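Alpha-pyrone synthesis polyketide synthase-like Pks18 (Mycobacterium tuberculosis, PDB 1TED) probably extends medium- and long-chain aliphatic acyl-CoA starters with malonyl-CoA to make tri- and tetraketide alpha-pyrones, as a homodimeric type III polyketide synthase of the thiolase fold. Local coordinates at residues A[140-145]-A[200-205]; A[287-292]-A[324-329]; A[187-192]-A[231-236]; A[369-374]-A[385-390]. All blocks are in the same frame, centred on the assembly; numbering follows the deposited sequence.

Contact 1: residues A[140-145]-A[200-205]. With MYR (myristic acid), chain E.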
loop_
_atom_site.group_PDB
_atom_site.type_symbol
_atom_site.label_atom_id
_atom_site.label_comp_id
_atom_site.label_asym_id
_atom_site.label_seq_id
_atom_site.Cartn_x
_atom_site.Cartn_y
_atom_site.Cartn_z
ATOM N N LEU A 140 -0.123 2.029 -7.500
ATOM C CA LEU A 140 0.340 0.722 -7.935
ATOM C C LEU A 140 -0.088 -0.344 -6.928
ATOM O O LEU A 140 0.220 -0.244 -5.740
ATOM C CB LEU A 140 1.863 0.753 -8.073
ATOM C CG LEU A 140 2.617 -0.397 -8.743
ATOM C CD1 LEU A 140 2.611 -1.620 -7.841
ATOM C CD2 LEU A 140 2.002 -0.683 -10.112
ATOM N N ALA A 141 -0.808 -1.355 -7.409
ATOM C CA ALA A 141 -1.254 -2.437 -6.546
ATOM C C ALA A 141 -0.689 -3.784 -6.989
ATOM O O ALA A 141 -0.582 -4.066 -8.192
ATOM C CB ALA A 141 -2.772 -2.496 -6.523
ATOM N N THR A 142 -0.337 -4.608 -6.000
ATOM C CA THR A 142 0.198 -5.947 -6.239
ATOM C C THR A 142 0.186 -6.726 -4.939
ATOM O O THR A 142 0.166 -6.142 -3.856
ATOM C CB THR A 142 1.680 -5.925 -6.697
ATOM O OG1 THR A 142 1.876 -4.876 -7.651
ATOM C CG2 THR A 142 2.062 -7.264 -7.328
ATOM N N SER A 143 0.221 -8.049 -5.056
ATOM C CA SER A 143 0.279 -8.931 -3.900
ATOM C C SER A 143 1.263 -10.051 -4.227
ATOM O O SER A 143 1.369 -11.030 -3.498
ATOM C CB SER A 143 -1.107 -9.505 -3.591
ATOM O OG SER A 143 -1.953 -8.498 -3.058
ATOM N N THR A 144 1.999 -9.886 -5.326
ATOM C CA THR A 144 2.961 -10.897 -5.774
ATOM C C THR A 144 4.393 -10.396 -5.991
ATOM O O THR A 144 5.210 -11.111 -6.566
ATOM C CB THR A 144 2.486 -11.551 -7.096
ATOM O OG1 THR A 144 2.143 -10.528 -8.043
ATOM C CG2 THR A 144 1.267 -12.450 -6.851
ATOM N N GLY A 145 4.696 -9.187 -5.519
ATOM C CA GLY A 145 6.026 -8.619 -5.706
ATOM C C GLY A 145 6.789 -8.177 -4.465
ATOM O O GLY A 145 7.263 -9.001 -3.704
ATOM N N VAL A 200 -2.419 1.309 -11.641
ATOM C CA VAL A 200 -1.788 0.160 -12.258
ATOM C C VAL A 200 -1.805 -1.057 -11.342
ATOM O O VAL A 200 -1.307 -1.013 -10.216
ATOM C CB VAL A 200 -0.313 0.500 -12.663
ATOM C CG1 VAL A 200 0.356 -0.690 -13.307
ATOM C CG2 VAL A 200 -0.296 1.677 -13.627
ATOM N N CYS A 201 -2.413 -2.134 -11.829
ATOM C CA CYS A 201 -2.476 -3.382 -11.091
ATOM C C CYS A 201 -1.624 -4.361 -11.894
ATOM O O CYS A 201 -1.847 -4.561 -13.085
ATOM C CB CYS A 201 -3.922 -3.862 -10.982
ATOM S SG CYS A 201 -5.039 -2.682 -10.175
ATOM N N ILE A 202 -0.630 -4.949 -11.244
ATOM C CA ILE A 202 0.276 -5.875 -11.908
ATOM C C ILE A 202 0.394 -7.119 -11.043
ATOM O O ILE A 202 0.746 -7.047 -9.865
ATOM C CB ILE A 202 1.675 -5.223 -12.106
ATOM C CG1 ILE A 202 2.679 -6.252 -12.631
ATOM C CG2 ILE A 202 2.151 -4.610 -10.799
ATOM C CD1 ILE A 202 2.566 -6.526 -14.119
ATOM N N GLU A 203 0.098 -8.270 -11.622
ATOM C CA GLU A 203 0.145 -9.483 -10.840
ATOM C C GLU A 203 0.922 -10.570 -11.563
ATOM O O GLU A 203 0.578 -10.973 -12.679
ATOM C CB GLU A 203 -1.288 -9.919 -10.528
ATOM C CG GLU A 203 -1.541 -10.287 -9.071
ATOM C CD GLU A 203 -1.446 -9.114 -8.092
ATOM O OE1 GLU A 203 -2.310 -8.209 -8.140
ATOM O OE2 GLU A 203 -0.512 -9.107 -7.265
ATOM N N LEU A 204 1.991 -11.022 -10.918
ATOM C CA LEU A 204 2.860 -12.054 -11.463
ATOM C C LEU A 204 2.939 -13.260 -10.543
ATOM O O LEU A 204 3.896 -13.413 -9.777
ATOM C CB LEU A 204 4.266 -11.492 -11.685
ATOM C CG LEU A 204 4.570 -10.929 -13.072
ATOM C CD1 LEU A 204 3.441 -10.047 -13.538
ATOM C CD2 LEU A 204 5.893 -10.165 -13.025
ATOM N N CYS A 205 1.928 -14.115 -10.627
ATOM C CA CYS A 205 1.864 -15.319 -9.813
ATOM C C CYS A 205 2.917 -16.360 -10.214
ATOM O O CYS A 205 3.563 -16.952 -9.351
ATOM C CB CYS A 205 0.461 -15.942 -9.910
ATOM S SG CYS A 205 -0.895 -14.909 -9.285
HETATM C C1 MYR E . 1.574 -23.548 -12.950
HETATM O O1 MYR E . 1.390 -23.638 -14.162
HETATM O O2 MYR E . 1.269 -24.494 -12.222
HETATM C C2 MYR E . 2.178 -22.277 -12.351
HETATM C C3 MYR E . 1.150 -21.531 -11.498
HETATM C C4 MYR E . 1.742 -20.242 -10.922
HETATM C C5 MYR E . 0.735 -19.513 -10.030
HETATM C C6 MYR E . 0.380 -20.311 -8.772
HETATM C C7 MYR E . 1.546 -20.416 -7.785
HETATM C C8 MYR E . 1.899 -19.066 -7.156
HETATM C C9 MYR E . 0.746 -18.515 -6.315
HETATM C C10 MYR E . 1.064 -17.105 -5.816
HETATM C C11 MYR E . -0.113 -16.527 -5.027
HETATM C C12 MYR E . 0.179 -15.097 -4.571
HETATM C C13 MYR E . -1.035 -14.507 -3.851
HETATM C C14 MYR E . -0.775 -13.062 -3.423
HETATM O O HOH W 1 -3.199 -7.538 -5.078
#
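Two neighbouring parallel strands of the thiolase-fold sheet, 135-142 and 196-204, run side by side here next to the acyl tunnel, where a glutamate ties the loop after the first strand to the second. Within the sheet Ala141 N reaches Val200 O at 2.9 Å and Ile202 N returns to Ala141 O, both bonds nearly straight. After Thr142 the first strand gives way to a loop, and side chains take over. Glu203, its chain bent at chi2 (67°), swings its carboxylate back to the loop: OE2 receives Ser143 N at 2.6 Å through its syn lone pair and Thr144 OG1 at 3.1 Å on the anti side, 25° out of the carboxylate plane. Two bonds thus hold this buried oxygen, while OE1 bonds to Ser349 OG, so both carboxylate oxygens are held. The side chain of Glu203 lies about 8 Å from that of Cys175, the probable nucleophile. Myristic acid passes the same loop, its C14 close to Ser143 and C12 3.7 Å from Thr144 CG2. With chi1 at 50°, Thr144 turns that methyl to the ligand and OG1 to the strand, where OG1 also accepts Leu204 N at 2.9 Å.

Contact 2: residues A[287-292]-A[324-329]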
loop_
_atom_site.group_PDB
_atom_site.type_symbol
_atom_site.label_atom_id
_atom_site.label_comp_id
_atom_site.label_asym_id
_atom_site.label_seq_id
_atom_site.Cartn_x
_atom_site.Cartn_y
_atom_site.Cartn_z
ATOM N N SER A 287 -23.221 -15.697 1.455
ATOM C CA SER A 287 -23.992 -14.969 2.444
ATOM C C SER A 287 -23.523 -13.534 2.640
ATOM O O SER A 287 -24.193 -12.738 3.312
ATOM C CB SER A 287 -23.980 -15.721 3.781
ATOM O OG SER A 287 -22.671 -15.828 4.291
ATOM N N GLY A 288 -22.392 -13.192 2.030
ATOM C CA GLY A 288 -21.879 -11.844 2.167
ATOM C C GLY A 288 -22.231 -10.914 1.023
ATOM O O GLY A 288 -22.441 -9.721 1.240
ATOM N N VAL A 289 -22.311 -11.447 -0.193
ATOM C CA VAL A 289 -22.602 -10.624 -1.360
ATOM C C VAL A 289 -23.973 -9.940 -1.351
ATOM O O VAL A 289 -24.053 -8.717 -1.260
ATOM C CB VAL A 289 -22.419 -11.448 -2.662
ATOM C CG1 VAL A 289 -22.770 -10.613 -3.884
ATOM C CG2 VAL A 289 -20.979 -11.914 -2.764
ATOM N N ALA A 290 -25.047 -10.713 -1.433
ATOM C CA ALA A 290 -26.394 -10.140 -1.448
ATOM C C ALA A 290 -26.662 -8.966 -0.489
ATOM O O ALA A 290 -27.090 -7.905 -0.917
ATOM C CB ALA A 290 -27.422 -11.239 -1.217
ATOM N N PRO A 291 -26.419 -9.140 0.819
ATOM C CA PRO A 291 -26.685 -8.020 1.728
ATOM C C PRO A 291 -25.921 -6.719 1.444
ATOM O O PRO A 291 -26.502 -5.633 1.505
ATOM C CB PRO A 291 -26.390 -8.614 3.108
ATOM C CG PRO A 291 -25.418 -9.706 2.822
ATOM C CD PRO A 291 -25.929 -10.318 1.554
ATOM N N VAL A 292 -24.635 -6.820 1.113
ATOM C CA VAL A 292 -23.852 -5.623 0.814
ATOM C C VAL A 292 -24.301 -4.974 -0.504
ATOM O O VAL A 292 -24.517 -3.760 -0.568
ATOM C CB VAL A 292 -22.355 -5.938 0.693
ATOM C CG1 VAL A 292 -21.563 -4.656 0.759
ATOM C CG2 VAL A 292 -21.937 -6.884 1.788
ATOM N N VAL A 324 -23.135 -15.331 -7.923
ATOM C CA VAL A 324 -24.369 -15.313 -8.702
ATOM C C VAL A 324 -25.572 -15.855 -7.910
ATOM O O VAL A 324 -26.685 -15.308 -7.998
ATOM C CB VAL A 324 -24.202 -16.120 -10.017
ATOM C CG1 VAL A 324 -25.549 -16.332 -10.684
ATOM C CG2 VAL A 324 -23.274 -15.370 -10.967
ATOM N N ARG A 325 -25.361 -16.917 -7.135
ATOM C CA ARG A 325 -26.460 -17.475 -6.357
ATOM C C ARG A 325 -26.900 -16.466 -5.295
ATOM O O ARG A 325 -28.096 -16.216 -5.111
ATOM C CB ARG A 325 -26.049 -18.801 -5.700
ATOM C CG ARG A 325 -27.206 -19.521 -5.020
ATOM C CD ARG A 325 -26.845 -20.939 -4.630
ATOM N NE ARG A 325 -25.789 -20.979 -3.628
ATOM C CZ ARG A 325 -25.992 -21.152 -2.327
ATOM N NH1 ARG A 325 -27.228 -21.306 -1.862
ATOM N NH2 ARG A 325 -24.956 -21.175 -1.493
ATOM N N SER A 326 -25.915 -15.874 -4.622
ATOM C CA SER A 326 -26.162 -14.887 -3.579
ATOM C C SER A 326 -27.085 -13.787 -4.103
ATOM O O SER A 326 -28.014 -13.364 -3.419
ATOM C CB SER A 326 -24.827 -14.284 -3.106
ATOM O OG SER A 326 -24.988 -13.446 -1.969
ATOM N N LEU A 327 -26.825 -13.339 -5.327
ATOM C CA LEU A 327 -27.624 -12.290 -5.948
ATOM C C LEU A 327 -28.951 -12.785 -6.523
ATOM O O LEU A 327 -29.842 -11.984 -6.794
ATOM C CB LEU A 327 -26.820 -11.624 -7.068
ATOM C CG LEU A 327 -25.519 -10.913 -6.682
ATOM C CD1 LEU A 327 -24.692 -10.653 -7.943
ATOM C CD2 LEU A 327 -25.840 -9.625 -5.945
ATOM N N GLY A 328 -29.082 -14.095 -6.715
ATOM C CA GLY A 328 -30.308 -14.634 -7.282
ATOM C C GLY A 328 -30.496 -14.190 -8.729
ATOM O O GLY A 328 -31.616 -13.956 -9.190
ATOM N N ILE A 329 -29.388 -14.085 -9.455
ATOM C CA ILE A 329 -29.420 -13.657 -10.841
ATOM C C ILE A 329 -29.120 -14.776 -11.848
ATOM O O ILE A 329 -28.591 -15.829 -11.495
ATOM C CB ILE A 329 -28.439 -12.479 -11.033
ATOM C CG1 ILE A 329 -29.040 -11.233 -10.388
ATOM C CG2 ILE A 329 -28.136 -12.248 -12.494
ATOM C CD1 ILE A 329 -28.395 -9.957 -10.811
#
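Ser326, in the last turn of helix 317-327, presses its hydroxyl against helix 281-299 between Val289 and Ala290, and around it the contact is at its tightest. The backbone N of Ala290 donates to Ser326 OG at 2.8 Å, with an N-H...O angle of 165°. The same hydroxyl is hydrogen-bonded to Phe286 O, so it sits in the place of the usual helical bond between these two residues. Just beyond, the helix is kinked at Pro291, whose N has no bond to the preceding turn. A chi1 of -172° carries OG out from its own helix to the neighbouring backbone. Val289 CB packs against Ser326 OG at 3.3 Å, and the methyl of Ala290 lies against the same side chain, its CB 3.4 Å from Ser326 OG. Deeper in, Val289 and Leu327 cross at about a right angle, CG1 of the valine meeting CD2 of the leucine at 3.8 Å. This apolar edge continues into the core: Val289 also rests on Phe375 and Phe377 of strand 370-378, and Leu327 on Trp310.

Toward solvent the two segments make much less of each other. Ser287 is exposed and turns its CB away from helix 317-327, its hydroxyl bonding to Gly283 O within its own helix. Arg325 is exposed too and does not touch 287-292, though its guanidinium makes a cation-pi contact with Phe286 and its NH2 bonds to Gln322 OE1. The exposed Gly328 ends its helix in a Schellman motif. By bridging Ala290 N and Phe286 O, a single serine hydroxyl satisfies backbone groups of the neighbouring helix and joins the two helices through polar as well as apolar contacts.

Contact 3: residues A[187-192]-A[231-236]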
loop_
_atom_site.group_PDB
_atom_site.type_symbol
_atom_site.label_atom_id
_atom_site.label_comp_id
_atom_site.label_asym_id
_atom_site.label_seq_id
_atom_site.Cartn_x
_atom_site.Cartn_y
_atom_site.Cartn_z
ATOM N N ASN A 187 -10.683 9.835 -4.973
ATOM C CA ASN A 187 -10.646 10.935 -4.023
ATOM C C ASN A 187 -9.695 12.027 -4.523
ATOM O O ASN A 187 -10.020 13.211 -4.471
ATOM C CB ASN A 187 -10.190 10.446 -2.640
ATOM C CG ASN A 187 -11.107 9.367 -2.057
ATOM O OD1 ASN A 187 -12.325 9.386 -2.247
ATOM N ND2 ASN A 187 -10.517 8.432 -1.325
ATOM N N TYR A 188 -8.528 11.618 -5.017
ATOM C CA TYR A 188 -7.532 12.563 -5.510
ATOM C C TYR A 188 -8.091 13.469 -6.595
ATOM O O TYR A 188 -8.019 14.691 -6.511
ATOM C CB TYR A 188 -6.311 11.819 -6.060
ATOM C CG TYR A 188 -5.317 12.738 -6.735
ATOM C CD1 TYR A 188 -4.401 13.485 -5.989
ATOM C CD2 TYR A 188 -5.337 12.914 -8.117
ATOM C CE1 TYR A 188 -3.534 14.389 -6.608
ATOM C CE2 TYR A 188 -4.478 13.811 -8.742
ATOM C CZ TYR A 188 -3.581 14.544 -7.986
ATOM O OH TYR A 188 -2.742 15.426 -8.618
ATOM N N VAL A 189 -8.654 12.842 -7.614
ATOM C CA VAL A 189 -9.210 13.540 -8.756
ATOM C C VAL A 189 -10.370 14.476 -8.406
ATOM O O VAL A 189 -10.489 15.565 -8.967
ATOM C CB VAL A 189 -9.610 12.492 -9.823
ATOM C CG1 VAL A 189 -10.886 12.863 -10.497
ATOM C CG2 VAL A 189 -8.477 12.342 -10.843
ATOM N N ARG A 190 -11.217 14.070 -7.468
ATOM C CA ARG A 190 -12.345 14.910 -7.094
ATOM C C ARG A 190 -11.890 16.050 -6.190
ATOM O O ARG A 190 -12.539 17.091 -6.116
ATOM C CB ARG A 190 -13.434 14.056 -6.426
ATOM C CG ARG A 190 -13.966 12.958 -7.373
ATOM C CD ARG A 190 -15.011 12.058 -6.734
ATOM N NE ARG A 190 -16.227 12.793 -6.407
ATOM C CZ ARG A 190 -16.596 13.108 -5.174
ATOM N NH1 ARG A 190 -15.842 12.745 -4.145
ATOM N NH2 ARG A 190 -17.706 13.800 -4.970
ATOM N N ALA A 191 -10.763 15.859 -5.517
ATOM C CA ALA A 191 -10.214 16.891 -4.644
ATOM C C ALA A 191 -9.426 17.905 -5.486
ATOM O O ALA A 191 -9.420 19.094 -5.178
ATOM C CB ALA A 191 -9.316 16.265 -3.585
ATOM N N HIS A 192 -8.760 17.419 -6.533
ATOM C CA HIS A 192 -7.994 18.264 -7.458
ATOM C C HIS A 192 -8.515 17.999 -8.879
ATOM O O HIS A 192 -7.891 17.279 -9.661
ATOM C CB HIS A 192 -6.503 17.935 -7.392
ATOM C CG HIS A 192 -5.975 17.809 -5.999
ATOM N ND1 HIS A 192 -5.837 16.593 -5.363
ATOM C CD2 HIS A 192 -5.592 18.748 -5.103
ATOM C CE1 HIS A 192 -5.393 16.788 -4.137
ATOM N NE2 HIS A 192 -5.236 18.087 -3.953
ATOM N N LEU A 231 -5.727 2.030 -15.345
ATOM C CA LEU A 231 -6.874 2.914 -15.527
ATOM C C LEU A 231 -6.374 4.350 -15.445
ATOM O O LEU A 231 -5.438 4.639 -14.706
ATOM C CB LEU A 231 -7.904 2.712 -14.412
ATOM C CG LEU A 231 -8.459 1.320 -14.143
ATOM C CD1 LEU A 231 -9.293 1.378 -12.869
ATOM C CD2 LEU A 231 -9.297 0.848 -15.325
ATOM N N VAL A 232 -6.983 5.238 -16.216
ATOM C CA VAL A 232 -6.628 6.647 -16.163
ATOM C C VAL A 232 -7.905 7.322 -15.680
ATOM O O VAL A 232 -8.930 7.272 -16.350
ATOM C CB VAL A 232 -6.218 7.211 -17.545
ATOM C CG1 VAL A 232 -5.896 8.704 -17.422
ATOM C CG2 VAL A 232 -5.006 6.457 -18.071
ATOM N N ILE A 233 -7.828 7.936 -14.506
ATOM C CA ILE A 233 -8.973 8.588 -13.880
ATOM C C ILE A 233 -8.923 10.113 -13.960
ATOM O O ILE A 233 -7.852 10.722 -13.910
ATOM C CB ILE A 233 -9.062 8.182 -12.382
ATOM C CG1 ILE A 233 -8.811 6.679 -12.235
ATOM C CG2 ILE A 233 -10.407 8.564 -11.802
ATOM C CD1 ILE A 233 -9.722 5.793 -13.079
ATOM N N GLY A 234 -10.100 10.716 -14.075
ATOM C CA GLY A 234 -10.204 12.159 -14.130
ATOM C C GLY A 234 -11.535 12.583 -13.540
ATOM O O GLY A 234 -12.461 11.778 -13.450
ATOM N N ALA A 235 -11.630 13.839 -13.121
ATOM C CA ALA A 235 -12.860 14.369 -12.550
ATOM C C ALA A 235 -13.678 14.936 -13.696
ATOM O O ALA A 235 -13.122 15.433 -14.673
ATOM C CB ALA A 235 -12.546 15.460 -11.532
ATOM N N SER A 236 -14.996 14.856 -13.583
ATOM C CA SER A 236 -15.871 15.353 -14.638
ATOM C C SER A 236 -17.120 15.998 -14.049
ATOM O O SER A 236 -17.658 15.519 -13.045
ATOM C CB SER A 236 -16.253 14.194 -15.566
ATOM O OG SER A 236 -17.260 14.574 -16.484
#
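Val189 faces the end of strand 226-236 from the helix that covers it, a helix-on-sheet contact of the thiolase fold in which helix 177-191 runs at 35° to the strand. The short segment axes come within 6.9 Å, and the closest backbone pair is Val189 and Ala235, whose CA atoms are 5.3 Å apart. Val189 points its CB bond at the strand and spreads its two methyls along it, over Gly234. CG2 leans toward the earlier residues, lying 3.5 Å from Ile233 O and 4.3 Å from Ile233 CG2. The CG1 branch is directed at Ala235, whose methyl points back at the helix, but its exact position is doubtful because the model is too tight there. Ile233 also starts out toward the helix, but the end of its chain leads off to Ala185 and Leu182, one and two turns back in the same helix. Gly234 presents only backbone to the valine.

No hydrogen bond crosses between the two segments, and the contact is van der Waals packing of the valine on the strand. Arg190, next along the helix, bonds through NE to Thr31 O, in the chain just ahead of strand 32-41, which neighbours strand 226-236. Ala235 touches the same Thr31, so the arginine and the strand end share one partner. The helix also takes part in the dimer interface: Tyr188 packs on Asn187 of the second subunit, and Arg190 on Ala191 of that subunit. The Ala235 methyl also approaches the helix backbone, with CB 3.3 Å from Val189 O.

Contact 4: residues A[369-374]-A[385-390]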
loop_
_atom_site.group_PDB
_atom_site.type_symbol
_atom_site.label_atom_id
_atom_site.label_comp_id
_atom_site.label_asym_id
_atom_site.label_seq_id
_atom_site.Cartn_x
_atom_site.Cartn_y
_atom_site.Cartn_z
ATOM N N ILE A 369 -26.403 3.846 -22.020
ATOM C CA ILE A 369 -25.959 3.849 -20.624
ATOM C C ILE A 369 -26.347 2.549 -19.931
ATOM O O ILE A 369 -27.511 2.308 -19.617
ATOM C CB ILE A 369 -26.538 5.019 -19.779
ATOM C CG1 ILE A 369 -26.168 6.364 -20.389
ATOM C CG2 ILE A 369 -25.979 4.944 -18.348
ATOM C CD1 ILE A 369 -26.607 7.544 -19.544
ATOM N N SER A 370 -25.353 1.704 -19.702
ATOM C CA SER A 370 -25.569 0.434 -19.029
ATOM C C SER A 370 -25.109 0.643 -17.588
ATOM O O SER A 370 -24.068 1.253 -17.351
ATOM C CB SER A 370 -24.741 -0.651 -19.713
ATOM O OG SER A 370 -24.999 -0.650 -21.105
ATOM N N THR A 371 -25.886 0.172 -16.623
ATOM C CA THR A 371 -25.499 0.347 -15.228
ATOM C C THR A 371 -24.972 -0.968 -14.686
ATOM O O THR A 371 -25.624 -1.994 -14.809
ATOM C CB THR A 371 -26.693 0.819 -14.373
ATOM O OG1 THR A 371 -27.093 2.120 -14.808
ATOM C CG2 THR A 371 -26.322 0.883 -12.897
ATOM N N GLY A 372 -23.800 -0.941 -14.071
ATOM C CA GLY A 372 -23.256 -2.175 -13.553
ATOM C C GLY A 372 -22.652 -2.091 -12.171
ATOM O O GLY A 372 -22.383 -1.010 -11.648
ATOM N N VAL A 373 -22.465 -3.261 -11.576
ATOM C CA VAL A 373 -21.865 -3.378 -10.264
ATOM C C VAL A 373 -20.682 -4.325 -10.405
ATOM O O VAL A 373 -20.783 -5.385 -11.035
ATOM C CB VAL A 373 -22.824 -3.998 -9.223
ATOM C CG1 VAL A 373 -22.076 -4.190 -7.906
ATOM C CG2 VAL A 373 -24.082 -3.112 -9.032
ATOM N N ALA A 374 -19.553 -3.928 -9.839
ATOM C CA ALA A 374 -18.371 -4.762 -9.876
ATOM C C ALA A 374 -17.956 -4.991 -8.430
ATOM O O ALA A 374 -18.157 -4.124 -7.573
ATOM C CB ALA A 374 -17.259 -4.069 -10.641
ATOM N N GLY A 385 -16.098 -3.224 -3.979
ATOM C CA GLY A 385 -16.777 -3.035 -5.247
ATOM C C GLY A 385 -17.195 -1.614 -5.572
ATOM O O GLY A 385 -16.832 -0.663 -4.868
ATOM N N MET A 386 -17.968 -1.476 -6.648
ATOM C CA MET A 386 -18.437 -0.171 -7.092
ATOM C C MET A 386 -19.669 -0.275 -7.977
ATOM O O MET A 386 -19.909 -1.309 -8.599
ATOM C CB MET A 386 -17.328 0.536 -7.890
ATOM C CG MET A 386 -17.147 0.004 -9.322
ATOM S SD MET A 386 -16.069 1.022 -10.393
ATOM C CE MET A 386 -15.486 -0.157 -11.561
ATOM N N LEU A 387 -20.456 0.797 -8.010
ATOM C CA LEU A 387 -21.623 0.894 -8.880
ATOM C C LEU A 387 -21.075 1.750 -10.022
ATOM O O LEU A 387 -20.365 2.720 -9.764
ATOM C CB LEU A 387 -22.788 1.634 -8.201
ATOM C CG LEU A 387 -23.973 1.987 -9.129
ATOM C CD1 LEU A 387 -24.657 0.712 -9.615
ATOM C CD2 LEU A 387 -24.985 2.855 -8.396
ATOM N N PHE A 388 -21.381 1.407 -11.269
ATOM C CA PHE A 388 -20.857 2.188 -12.378
ATOM C C PHE A 388 -21.770 2.271 -13.590
ATOM O O PHE A 388 -22.714 1.494 -13.733
ATOM C CB PHE A 388 -19.487 1.628 -12.794
ATOM C CG PHE A 388 -19.544 0.247 -13.388
ATOM C CD1 PHE A 388 -19.833 0.065 -14.739
ATOM C CD2 PHE A 388 -19.324 -0.876 -12.593
ATOM C CE1 PHE A 388 -19.902 -1.223 -15.293
ATOM C CE2 PHE A 388 -19.390 -2.165 -13.136
ATOM C CZ PHE A 388 -19.680 -2.336 -14.488
ATOM N N ASP A 389 -21.472 3.232 -14.458
ATOM C CA ASP A 389 -22.215 3.463 -15.695
ATOM C C ASP A 389 -21.273 3.453 -16.909
ATOM O O ASP A 389 -20.224 4.095 -16.890
ATOM C CB ASP A 389 -22.922 4.825 -15.650
ATOM C CG ASP A 389 -24.319 4.750 -15.065
ATOM O OD1 ASP A 389 -24.733 3.662 -14.604
ATOM O OD2 ASP A 389 -25.010 5.790 -15.068
ATOM N N ILE A 390 -21.633 2.705 -17.947
ATOM C CA ILE A 390 -20.843 2.680 -19.174
ATOM C C ILE A 390 -21.678 3.413 -20.227
ATOM O O ILE A 390 -22.808 3.014 -20.538
ATOM C CB ILE A 390 -20.560 1.246 -19.688
ATOM C CG1 ILE A 390 -19.708 0.464 -18.682
ATOM C CG2 ILE A 390 -19.805 1.317 -21.022
ATOM C CD1 ILE A 390 -19.476 -0.987 -19.094
#
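Phe388 lays its ring across Gly372, the residue opposite it in the neighbouring strand, and the glycine CA sits over the ring face in a CH-pi contact, 3.8 Å from the centroid. Placing CG between the backbone N and the carbonyl carbon (chi1 67°) folds the ring over the neighbouring strand. Gly372 O lies above the same ring toward its rim, while the rim carbon CE2 of Phe388 meets Ala374 CB at 3.8 Å. The same two residues are joined twice through backbone: Gly372 N to Phe388 O at 2.7 Å, and Phe388 N to Gly372 O.

On the opposite face of the sheet, Thr371 and Asp389 lie side by side, and Thr371 OG1 donates to Asp389 OD1 at 2.8 Å, meeting it on the syn side, 30° out of the carboxylate plane. That oxygen also forms a salt bridge with Arg250 NH1 of the adjoining strand 247-256; its two partners probably favour the ionised carboxylate and fix its rotation. The pair belongs to the antiparallel beta hairpin of strands 370-378 and 382-390, in the C-terminal part of the large mixed sheet of the thiolase fold. Matching pairs of backbone bonds link Ser370 with Ile390 and Ala374 with Met386 at the two ends of this stretch.

Farther along the Thr371 face, Leu387 CD1 touches Thr371 CG2 at 3.7 Å and Val373 CG2 at 3.9 Å. Met296 and Leu297 of helix 281-299 cover Val373 and Leu387, and Trp310 of strand 310-312 flanks Val373. At the Ile390 end of the pairing, Ser370 OG is hydrogen-bonded to Arg392 NE and Glu364 OE2.

How the contacts relate
Contacts 1, 3 and 4 are all built on the same mixed sheet, and contact 2 joins two helices beside its C-terminal part. Contacts 1 and 3 interleave along the chain: helix 177-191 of contact 3 leads into strand 196-204 of contact 1, which neighbours strand 226-236. Their centres are nevertheless 22 Å apart, since contact 1 lies beside the methyl end of myristic acid, while contact 3 lies at the dimer interface. The centres of contacts 2 and 4 are 16 Å apart; helix 281-299 connects them, touching Ser326 through Ala290 and covering Val373 and Leu387 farther on. Residue Gly385 of contact 4 comes within about 11 Å of the side chain of Cys175, the probable nucleophile, against about 8 Å for the Glu203 side chain.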